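Local coordinates for aspartate--tRNA(Asp/Asn) ligase (Thermus thermophilus, PDB 1N9W), which attaches L-aspartate to both tRNA(Asp) and tRNA(Asn) with relaxed specificity, after activating the amino acid with ATP to form Asp-AMP, at residues Arg6-His11 and Gly63-Asn68; Arg122-Val127 and Arg254-Thr259; Lys183-Gly188 and Leu377-Tyr382. All coordinates share one frame; numbering follows the deposited sequence.

Interaction 1 of 3, residues Arg6-His11 and Gly63-Asn68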
loop_
_atom_site.group_PDB
_atom_site.type_symbol
_atom_site.label_atom_id
_atom_site.label_comp_id
_atom_site.label_asym_id
_atom_site.label_seq_id
_atom_site.Cartn_x
_atom_site.Cartn_y
_atom_site.Cartn_z
ATOM N N ARG B 6 -10.153 -20.475 13.740
ATOM C CA ARG B 6 -9.245 -20.133 14.826
ATOM C C ARG B 6 -9.935 -19.766 16.143
ATOM O O ARG B 6 -9.341 -19.913 17.204
ATOM C CB ARG B 6 -8.291 -19.006 14.412
ATOM C CG ARG B 6 -8.949 -17.686 14.056
ATOM C CD ARG B 6 -7.907 -16.583 13.996
ATOM N NE ARG B 6 -8.463 -15.384 13.365
ATOM C CZ ARG B 6 -8.138 -14.973 12.141
ATOM N NH1 ARG B 6 -7.247 -15.654 11.419
ATOM N NH2 ARG B 6 -8.726 -13.902 11.639
ATOM N N ASP B 7 -11.184 -19.315 16.086
ATOM C CA ASP B 7 -11.876 -18.931 17.303
ATOM C C ASP B 7 -12.794 -20.018 17.853
ATOM O O ASP B 7 -13.462 -19.827 18.869
ATOM C CB ASP B 7 -12.672 -17.648 17.055
ATOM C CG ASP B 7 -11.812 -16.533 16.518
ATOM O OD1 ASP B 7 -10.752 -16.264 17.117
ATOM O OD2 ASP B 7 -12.190 -15.919 15.487
ATOM N N LEU B 8 -12.828 -21.166 17.191
ATOM C CA LEU B 8 -13.703 -22.232 17.647
ATOM C C LEU B 8 -13.422 -22.677 19.086
ATOM O O LEU B 8 -14.334 -23.121 19.781
ATOM C CB LEU B 8 -13.638 -23.429 16.690
ATOM C CG LEU B 8 -14.183 -23.183 15.279
ATOM C CD1 LEU B 8 -13.927 -24.429 14.426
ATOM C CD2 LEU B 8 -15.685 -22.859 15.326
ATOM N N LYS B 9 -12.178 -22.558 19.540
ATOM C CA LYS B 9 -11.847 -22.944 20.913
ATOM C C LYS B 9 -12.783 -22.299 21.935
ATOM O O LYS B 9 -13.127 -22.906 22.948
ATOM C CB LYS B 9 -10.411 -22.543 21.268
ATOM C CG LYS B 9 -9.352 -23.599 20.972
ATOM C CD LYS B 9 -9.172 -23.847 19.479
ATOM C CE LYS B 9 -8.122 -24.925 19.235
ATOM N NZ LYS B 9 -7.941 -25.229 17.786
ATOM N N ALA B 10 -13.202 -21.067 21.669
ATOM C CA ALA B 10 -14.074 -20.370 22.604
ATOM C C ALA B 10 -15.551 -20.688 22.426
ATOM O O ALA B 10 -16.398 -20.008 22.993
ATOM C CB ALA B 10 -13.851 -18.868 22.494
ATOM N N HIS B 11 -15.869 -21.728 21.663
ATOM C CA HIS B 11 -17.262 -22.064 21.431
ATOM C C HIS B 11 -17.609 -23.517 21.668
ATOM O O HIS B 11 -18.633 -23.997 21.196
ATOM C CB HIS B 11 -17.642 -21.675 20.001
ATOM C CG HIS B 11 -17.549 -20.206 19.736
ATOM N ND1 HIS B 11 -18.652 -19.381 19.726
ATOM C CD2 HIS B 11 -16.479 -19.411 19.504
ATOM C CE1 HIS B 11 -18.266 -18.138 19.498
ATOM N NE2 HIS B 11 -16.953 -18.128 19.360
ATOM N N GLY B 63 -23.393 -26.280 13.190
ATOM C CA GLY B 63 -23.247 -27.420 14.073
ATOM C C GLY B 63 -22.663 -27.174 15.447
ATOM O O GLY B 63 -22.295 -26.049 15.793
ATOM N N LEU B 64 -22.575 -28.255 16.221
ATOM C CA LEU B 64 -22.069 -28.229 17.595
ATOM C C LEU B 64 -20.561 -28.446 17.713
ATOM O O LEU B 64 -20.022 -29.416 17.174
ATOM C CB LEU B 64 -22.794 -29.312 18.410
ATOM C CG LEU B 64 -22.424 -29.476 19.883
ATOM C CD1 LEU B 64 -23.026 -28.317 20.667
ATOM C CD2 LEU B 64 -22.948 -30.817 20.413
ATOM N N VAL B 65 -19.889 -27.541 18.419
ATOM C CA VAL B 65 -18.448 -27.648 18.637
ATOM C C VAL B 65 -18.204 -28.670 19.744
ATOM O O VAL B 65 -18.650 -28.500 20.883
ATOM C CB VAL B 65 -17.831 -26.280 19.044
ATOM C CG1 VAL B 65 -16.305 -26.401 19.215
ATOM C CG2 VAL B 65 -18.158 -25.227 17.974
ATOM N N VAL B 66 -17.496 -29.738 19.393
ATOM C CA VAL B 66 -17.190 -30.815 20.321
ATOM C C VAL B 66 -15.687 -31.058 20.417
ATOM O O VAL B 66 -14.965 -31.037 19.415
ATOM C CB VAL B 66 -17.901 -32.113 19.883
ATOM C CG1 VAL B 66 -17.517 -33.266 20.797
ATOM C CG2 VAL B 66 -19.410 -31.896 19.906
ATOM N N GLU B 67 -15.229 -31.278 21.643
ATOM C CA GLU B 67 -13.830 -31.528 21.932
ATOM C C GLU B 67 -13.373 -32.837 21.291
ATOM O O GLU B 67 -14.108 -33.819 21.303
ATOM C CB GLU B 67 -13.635 -31.614 23.450
ATOM C CG GLU B 67 -12.221 -31.329 23.898
ATOM C CD GLU B 67 -12.012 -31.570 25.395
ATOM O OE1 GLU B 67 -12.982 -31.398 26.175
ATOM O OE2 GLU B 67 -10.871 -31.899 25.776
ATOM N N ASN B 68 -12.169 -32.847 20.734
ATOM C CA ASN B 68 -11.649 -34.054 20.101
ATOM C C ASN B 68 -10.182 -33.873 19.739
ATOM O O ASN B 68 -9.848 -33.388 18.652
ATOM C CB ASN B 68 -12.463 -34.405 18.855
ATOM C CG ASN B 68 -12.051 -35.730 18.249
ATOM O OD1 ASN B 68 -11.072 -36.343 18.679
ATOM N ND2 ASN B 68 -12.794 -36.177 17.237
#
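Val65, on strand 58-67 of the OB-fold anticodon-binding domain, packs against Leu8 and His11 in the loop that leads to strand 15-28. Its isopropyl group points at the turn formed by residues 7 to 11. The main partner is the carbonyl of His11. Its oxygen, His11 O, lies 3.2 Å from Val65 CB, a tight approach, and Val65 CG2 is 3.5 Å from the same His11 O. Val65 CG1, anti to the backbone N (chi1 -178°), lies 3.9 Å from both Leu8 O and His11 O. Val65 CG2 faces side chains as well, with His11 CB at 4.1 Å and Leu8 CD2 at 4.3 Å. The turn holds its own shape: His11 N bonds to Leu8 O at 2.8 Å. The imidazole of His11 swings away from the strand and has Asp7 O at its edge, in plane. The backbone of Val65 pairs with Gly13 and Gln14, just after the turn. Just past the strand, Asn68, which interacts with tRNA, has its ND2 bonded to OE1 of Glu76, which also interacts with tRNA. The contact is thus a branched aliphatic side chain set against backbone carbonyls and a few carbons. Shape and dispersion hold it, and the backbone bonds beside it probably set the spacing.

Interaction 2 of 3, residues Arg122-Val127 and Arg254-Thr259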
loop_
_atom_site.group_PDB
_atom_site.type_symbol
_atom_site.label_atom_id
_atom_site.label_comp_id
_atom_site.label_asym_id
_atom_site.label_seq_id
_atom_site.Cartn_x
_atom_site.Cartn_y
_atom_site.Cartn_z
ATOM N N ARG B 122 -0.593 -20.409 0.546
ATOM C CA ARG B 122 -1.089 -19.039 0.764
ATOM C C ARG B 122 -0.354 -18.306 1.899
ATOM O O ARG B 122 -0.280 -17.078 1.907
ATOM C CB ARG B 122 -2.585 -19.094 1.128
ATOM C CG ARG B 122 -2.829 -19.045 2.647
ATOM C CD ARG B 122 -3.796 -20.097 3.213
ATOM N NE ARG B 122 -5.188 -19.852 2.901
ATOM C CZ ARG B 122 -6.214 -20.231 3.669
ATOM N NH1 ARG B 122 -6.018 -20.873 4.814
ATOM N NH2 ARG B 122 -7.456 -19.967 3.281
ATOM N N ALA B 123 0.173 -19.073 2.852
ATOM C CA ALA B 123 0.838 -18.501 4.015
ATOM C C ALA B 123 1.921 -17.439 3.762
ATOM O O ALA B 123 1.951 -16.409 4.434
ATOM C CB ALA B 123 1.391 -19.629 4.902
ATOM N N PRO B 124 2.820 -17.665 2.792
ATOM C CA PRO B 124 3.867 -16.663 2.532
ATOM C C PRO B 124 3.295 -15.296 2.119
ATOM O O PRO B 124 3.872 -14.248 2.430
ATOM C CB PRO B 124 4.687 -17.298 1.402
ATOM C CG PRO B 124 4.502 -18.772 1.626
ATOM C CD PRO B 124 3.022 -18.867 1.962
ATOM N N LEU B 125 2.167 -15.309 1.416
ATOM C CA LEU B 125 1.547 -14.064 0.979
ATOM C C LEU B 125 0.906 -13.340 2.171
ATOM O O LEU B 125 0.893 -12.108 2.230
ATOM C CB LEU B 125 0.493 -14.347 -0.112
ATOM C CG LEU B 125 0.988 -14.987 -1.421
ATOM C CD1 LEU B 125 -0.170 -15.196 -2.391
ATOM C CD2 LEU B 125 2.043 -14.084 -2.063
ATOM N N LYS B 126 0.392 -14.118 3.117
ATOM C CA LYS B 126 -0.238 -13.579 4.315
ATOM C C LYS B 126 0.855 -12.919 5.165
ATOM O O LYS B 126 0.662 -11.841 5.733
ATOM C CB LYS B 126 -0.916 -14.711 5.094
ATOM C CG LYS B 126 -1.641 -14.300 6.367
ATOM C CD LYS B 126 -2.788 -13.351 6.082
ATOM C CE LYS B 126 -3.620 -13.085 7.334
ATOM N NZ LYS B 126 -4.566 -11.931 7.129
ATOM N N VAL B 127 2.011 -13.568 5.228
ATOM C CA VAL B 127 3.128 -13.041 5.991
ATOM C C VAL B 127 3.650 -11.775 5.315
ATOM O O VAL B 127 3.965 -10.793 5.981
ATOM C CB VAL B 127 4.249 -14.120 6.124
ATOM C CG1 VAL B 127 5.505 -13.514 6.744
ATOM C CG2 VAL B 127 3.746 -15.270 7.001
ATOM N N ARG B 254 4.422 -20.316 12.006
ATOM C CA ARG B 254 4.568 -21.628 12.622
ATOM C C ARG B 254 4.211 -22.759 11.661
ATOM O O ARG B 254 4.878 -23.794 11.633
ATOM C CB ARG B 254 3.704 -21.719 13.879
ATOM C CG ARG B 254 4.265 -20.952 15.062
ATOM C CD ARG B 254 3.460 -21.240 16.316
ATOM N NE ARG B 254 2.148 -20.585 16.300
ATOM C CZ ARG B 254 1.968 -19.281 16.487
ATOM N NH1 ARG B 254 3.016 -18.493 16.704
ATOM N NH2 ARG B 254 0.747 -18.767 16.471
ATOM N N LEU B 255 3.163 -22.564 10.870
ATOM C CA LEU B 255 2.736 -23.585 9.918
ATOM C C LEU B 255 3.859 -23.932 8.938
ATOM O O LEU B 255 4.096 -25.102 8.640
ATOM C CB LEU B 255 1.509 -23.088 9.154
ATOM C CG LEU B 255 1.078 -23.895 7.928
ATOM C CD1 LEU B 255 0.438 -25.208 8.367
ATOM C CD2 LEU B 255 0.111 -23.064 7.106
ATOM N N LEU B 256 4.551 -22.913 8.436
ATOM C CA LEU B 256 5.644 -23.144 7.495
ATOM C C LEU B 256 6.884 -23.613 8.253
ATOM O O LEU B 256 7.904 -23.948 7.654
ATOM C CB LEU B 256 5.943 -21.860 6.710
ATOM C CG LEU B 256 4.787 -21.288 5.878
ATOM C CD1 LEU B 256 5.128 -19.898 5.380
ATOM C CD2 LEU B 256 4.486 -22.215 4.719
ATOM N N GLY B 257 6.781 -23.635 9.578
ATOM C CA GLY B 257 7.895 -24.067 10.402
ATOM C C GLY B 257 9.183 -23.291 10.179
ATOM O O GLY B 257 10.261 -23.779 10.495
ATOM N N ALA B 258 9.078 -22.083 9.640
ATOM C CA ALA B 258 10.262 -21.272 9.388
ATOM C C ALA B 258 10.970 -20.913 10.693
ATOM O O ALA B 258 10.316 -20.574 11.680
ATOM C CB ALA B 258 9.866 -19.995 8.645
ATOM N N THR B 259 12.298 -20.993 10.706
ATOM C CA THR B 259 13.060 -20.635 11.904
ATOM C C THR B 259 13.260 -19.116 11.869
ATOM O O THR B 259 13.684 -18.565 10.852
ATOM C CB THR B 259 14.445 -21.330 11.930
ATOM O OG1 THR B 259 15.223 -20.899 10.807
ATOM C CG2 THR B 259 14.288 -22.840 11.886
#
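Leu256 points its side chain at Ala123 and Pro124 on helix 119-141, the long helix of class II motif 1. Its CG is anti to the carbonyl carbon (chi1 -60°), which sends the fork of the side chain to the helix. The whole fork meets the methyl of Ala123. Ala123 CB is 3.8 Å from Leu256 CD1 and 4.0 Å from Leu256 CD2. CD1 also reaches the proline ring, with Leu256 CD1 4.0 Å from Pro124 CG. The leucine and proline side chains cross obliquely, and CD1 meets the CG and CD part of the ring. Leu255 comes in beside Leu256 at the border of the contact, where its CD2 is 4.3 Å from Ala123 CB. Both leucines sit where helix 250-255 ends. Gly257 leaves the helix with positive phi (56°) in a Schellman motif, and Gly257 N bonds to Arg254 O at 2.8 Å.

Leu402 of helix 394-402 touches both Pro124 and Leu256 and extends the apolar cluster. Elsewhere on helix 119-141, Leu125 packs on Met186 of the second subunit, and Arg122 NH2 bonds to Val189 O of that subunit.

Pro124 has no backbone N-H, and its nitrogen makes no bond to the preceding turn, where the helix is kinked. The contact is purely aliphatic. It rests on dispersion and on removing carbon surface from water, so it has little directional demand of its own.

Interaction 3 of 3, residues Lys183-Gly188 and Leu377-Tyr382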
loop_
_atom_site.group_PDB
_atom_site.type_symbol
_atom_site.label_atom_id
_atom_site.label_comp_id
_atom_site.label_asym_id
_atom_site.label_seq_id
_atom_site.Cartn_x
_atom_site.Cartn_y
_atom_site.Cartn_z
ATOM N N LYS B 183 11.152 10.045 -6.391
ATOM C CA LYS B 183 11.295 9.938 -4.950
ATOM C C LYS B 183 12.176 11.050 -4.385
ATOM O O LYS B 183 12.009 11.452 -3.232
ATOM C CB LYS B 183 11.845 8.559 -4.577
ATOM C CG LYS B 183 10.899 7.423 -4.949
ATOM C CD LYS B 183 11.518 6.051 -4.736
ATOM C CE LYS B 183 10.498 4.932 -4.975
ATOM N NZ LYS B 183 9.889 4.932 -6.336
ATOM N N GLN B 184 13.108 11.557 -5.184
ATOM C CA GLN B 184 13.976 12.630 -4.708
ATOM C C GLN B 184 13.208 13.938 -4.707
ATOM O O GLN B 184 13.288 14.721 -3.759
ATOM C CB GLN B 184 15.212 12.742 -5.592
ATOM C CG GLN B 184 15.948 11.431 -5.698
ATOM C CD GLN B 184 17.223 11.546 -6.476
ATOM O OE1 GLN B 184 18.275 11.814 -5.851
ATOM N NE2 GLN B 184 17.171 11.390 -7.715
ATOM N N ILE B 185 12.450 14.161 -5.771
ATOM C CA ILE B 185 11.646 15.362 -5.874
ATOM C C ILE B 185 10.658 15.400 -4.721
ATOM O O ILE B 185 10.414 16.457 -4.142
ATOM C CB ILE B 185 10.862 15.400 -7.191
ATOM C CG1 ILE B 185 11.839 15.437 -8.369
ATOM C CG2 ILE B 185 9.937 16.607 -7.215
ATOM C CD1 ILE B 185 11.164 15.443 -9.722
ATOM N N MET B 186 10.088 14.249 -4.376
ATOM C CA MET B 186 9.122 14.233 -3.282
ATOM C C MET B 186 9.799 14.457 -1.928
ATOM O O MET B 186 9.141 14.843 -0.967
ATOM C CB MET B 186 8.294 12.938 -3.296
ATOM C CG MET B 186 7.338 12.825 -4.499
ATOM S SD MET B 186 6.378 14.318 -4.832
ATOM C CE MET B 186 5.165 14.198 -3.557
ATOM N N VAL B 187 11.107 14.225 -1.854
ATOM C CA VAL B 187 11.840 14.463 -0.611
ATOM C C VAL B 187 11.843 15.973 -0.332
ATOM O O VAL B 187 11.856 16.400 0.818
ATOM C CB VAL B 187 13.304 13.958 -0.710
ATOM C CG1 VAL B 187 14.147 14.549 0.404
ATOM C CG2 VAL B 187 13.335 12.450 -0.625
ATOM N N GLY B 188 11.839 16.773 -1.395
ATOM C CA GLY B 188 11.831 18.216 -1.230
ATOM C C GLY B 188 10.438 18.725 -0.900
ATOM O O GLY B 188 10.257 19.880 -0.525
ATOM N N LEU B 377 18.724 17.065 -13.836
ATOM C CA LEU B 377 19.536 18.020 -13.091
ATOM C C LEU B 377 18.758 19.243 -12.596
ATOM O O LEU B 377 19.156 19.882 -11.626
ATOM C CB LEU B 377 20.717 18.477 -13.960
ATOM C CG LEU B 377 21.703 17.412 -14.455
ATOM C CD1 LEU B 377 22.617 18.016 -15.510
ATOM C CD2 LEU B 377 22.514 16.861 -13.292
ATOM N N GLU B 378 17.651 19.558 -13.256
ATOM C CA GLU B 378 16.840 20.712 -12.893
ATOM C C GLU B 378 16.513 20.881 -11.418
ATOM O O GLU B 378 16.907 21.873 -10.801
ATOM C CB GLU B 378 15.542 20.715 -13.696
ATOM C CG GLU B 378 15.681 21.419 -15.024
ATOM C CD GLU B 378 15.989 22.896 -14.853
ATOM O OE1 GLU B 378 16.402 23.535 -15.840
ATOM O OE2 GLU B 378 15.812 23.419 -13.732
ATOM N N VAL B 379 15.793 19.924 -10.846
ATOM C CA VAL B 379 15.419 20.022 -9.442
ATOM C C VAL B 379 16.609 20.299 -8.527
ATOM O O VAL B 379 16.488 21.055 -7.566
ATOM C CB VAL B 379 14.698 18.738 -8.953
ATOM C CG1 VAL B 379 15.644 17.552 -8.998
ATOM C CG2 VAL B 379 14.172 18.948 -7.543
ATOM N N PHE B 380 17.757 19.701 -8.824
ATOM C CA PHE B 380 18.929 19.903 -7.982
ATOM C C PHE B 380 19.493 21.323 -8.045
ATOM O O PHE B 380 20.574 21.600 -7.528
ATOM C CB PHE B 380 20.016 18.886 -8.320
ATOM C CG PHE B 380 19.597 17.465 -8.091
ATOM C CD1 PHE B 380 18.913 16.760 -9.079
ATOM C CD2 PHE B 380 19.871 16.830 -6.882
ATOM C CE1 PHE B 380 18.510 15.447 -8.865
ATOM C CE2 PHE B 380 19.470 15.516 -6.659
ATOM C CZ PHE B 380 18.788 14.821 -7.654
ATOM N N LYS B 381 18.753 22.215 -8.689
ATOM C CA LYS B 381 19.146 23.610 -8.789
ATOM C C LYS B 381 18.236 24.400 -7.854
ATOM O O LYS B 381 18.114 25.621 -7.960
ATOM C CB LYS B 381 18.994 24.098 -10.232
ATOM C CG LYS B 381 20.152 23.686 -11.127
ATOM C CD LYS B 381 19.756 23.625 -12.594
ATOM C CE LYS B 381 18.931 24.753 -12.999
ATOM N NZ LYS B 381 18.614 25.030 -14.269
ATOM N N TYR B 382 17.589 23.684 -6.936
ATOM C CA TYR B 382 16.684 24.312 -5.986
ATOM C C TYR B 382 16.870 23.813 -4.563
ATOM O O TYR B 382 15.934 23.328 -3.927
ATOM C CB TYR B 382 15.240 24.122 -6.441
ATOM C CG TYR B 382 14.951 24.828 -7.745
ATOM C CD1 TYR B 382 14.712 26.202 -7.780
ATOM C CD2 TYR B 382 14.962 24.128 -8.956
ATOM C CE1 TYR B 382 14.491 26.864 -8.988
ATOM C CE2 TYR B 382 14.744 24.779 -10.168
ATOM C CZ TYR B 382 14.510 26.148 -10.176
ATOM O OH TYR B 382 14.300 26.796 -11.370
#
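Gln184 and Phe380 make the polar-to-aromatic part of this contact. The amide oxygen comes to the edge of the ring, in its plane, and Gln184 OE1 is 3.5 Å from Phe380 CZ. Amide and ring planes are 65° apart, and the side chains cross at about a right angle. Beyond CG the Gln184 chain is extended, which carries the amide across to the ring. OE1 is buried and has no hydrogen-bond partner in the model. The slightly positive C-H edge of the ring may offset this in part. The amide nitrogen has a partner: Gln184 NE2 bonds to Tyr376 OH. The ring of Tyr376 also meets that of Phe380.

The aliphatic part pairs Ile185 with Val379. Ile185 CG1 lies 4.3 Å from Val379 CG2, a loose touch between buried side chains.

Charges act within residues 377-382. Lys381 NZ and Glu378 OE1 form a salt bridge at 3.1 Å, weak as a hydrogen bond. In the backbone, Tyr382 N bonds to Val379 O at 2.9 Å and keeps the chain turned.

Gln184 also touches Arg352, predicted to bind L-aspartate, and His387 on strand 387-393. Helix 181-190 starts in the predicted aspartate region, residues 180-183. The arrangement belongs to the class II synthetase catalytic domain, where this helix precedes the motif 2 strands 192-198 and 215-222 beside the predicted aspartate pocket.

How the interactions relate
Interaction 1 lies in the N-terminal OB-fold domain, interactions 2 and 3 in the class II catalytic domain. The centres of interactions 1 and 2 are 24 Å apart, and their nearest atoms about 6 Å, near the junction of the two domains. The centre of interaction 3 is 40 Å from that of interaction 2 and 58 Å from that of interaction 1, with interactions 1 and 3 on opposite sides of the chain's centre. Interaction 1 closes before the others open. Interactions 2 and 3 alternate along the chain, interlacing distant parts of the catalytic domain. All three have residues that reach the second subunit. The anticodon-binding end thus lies far from the predicted aspartate site.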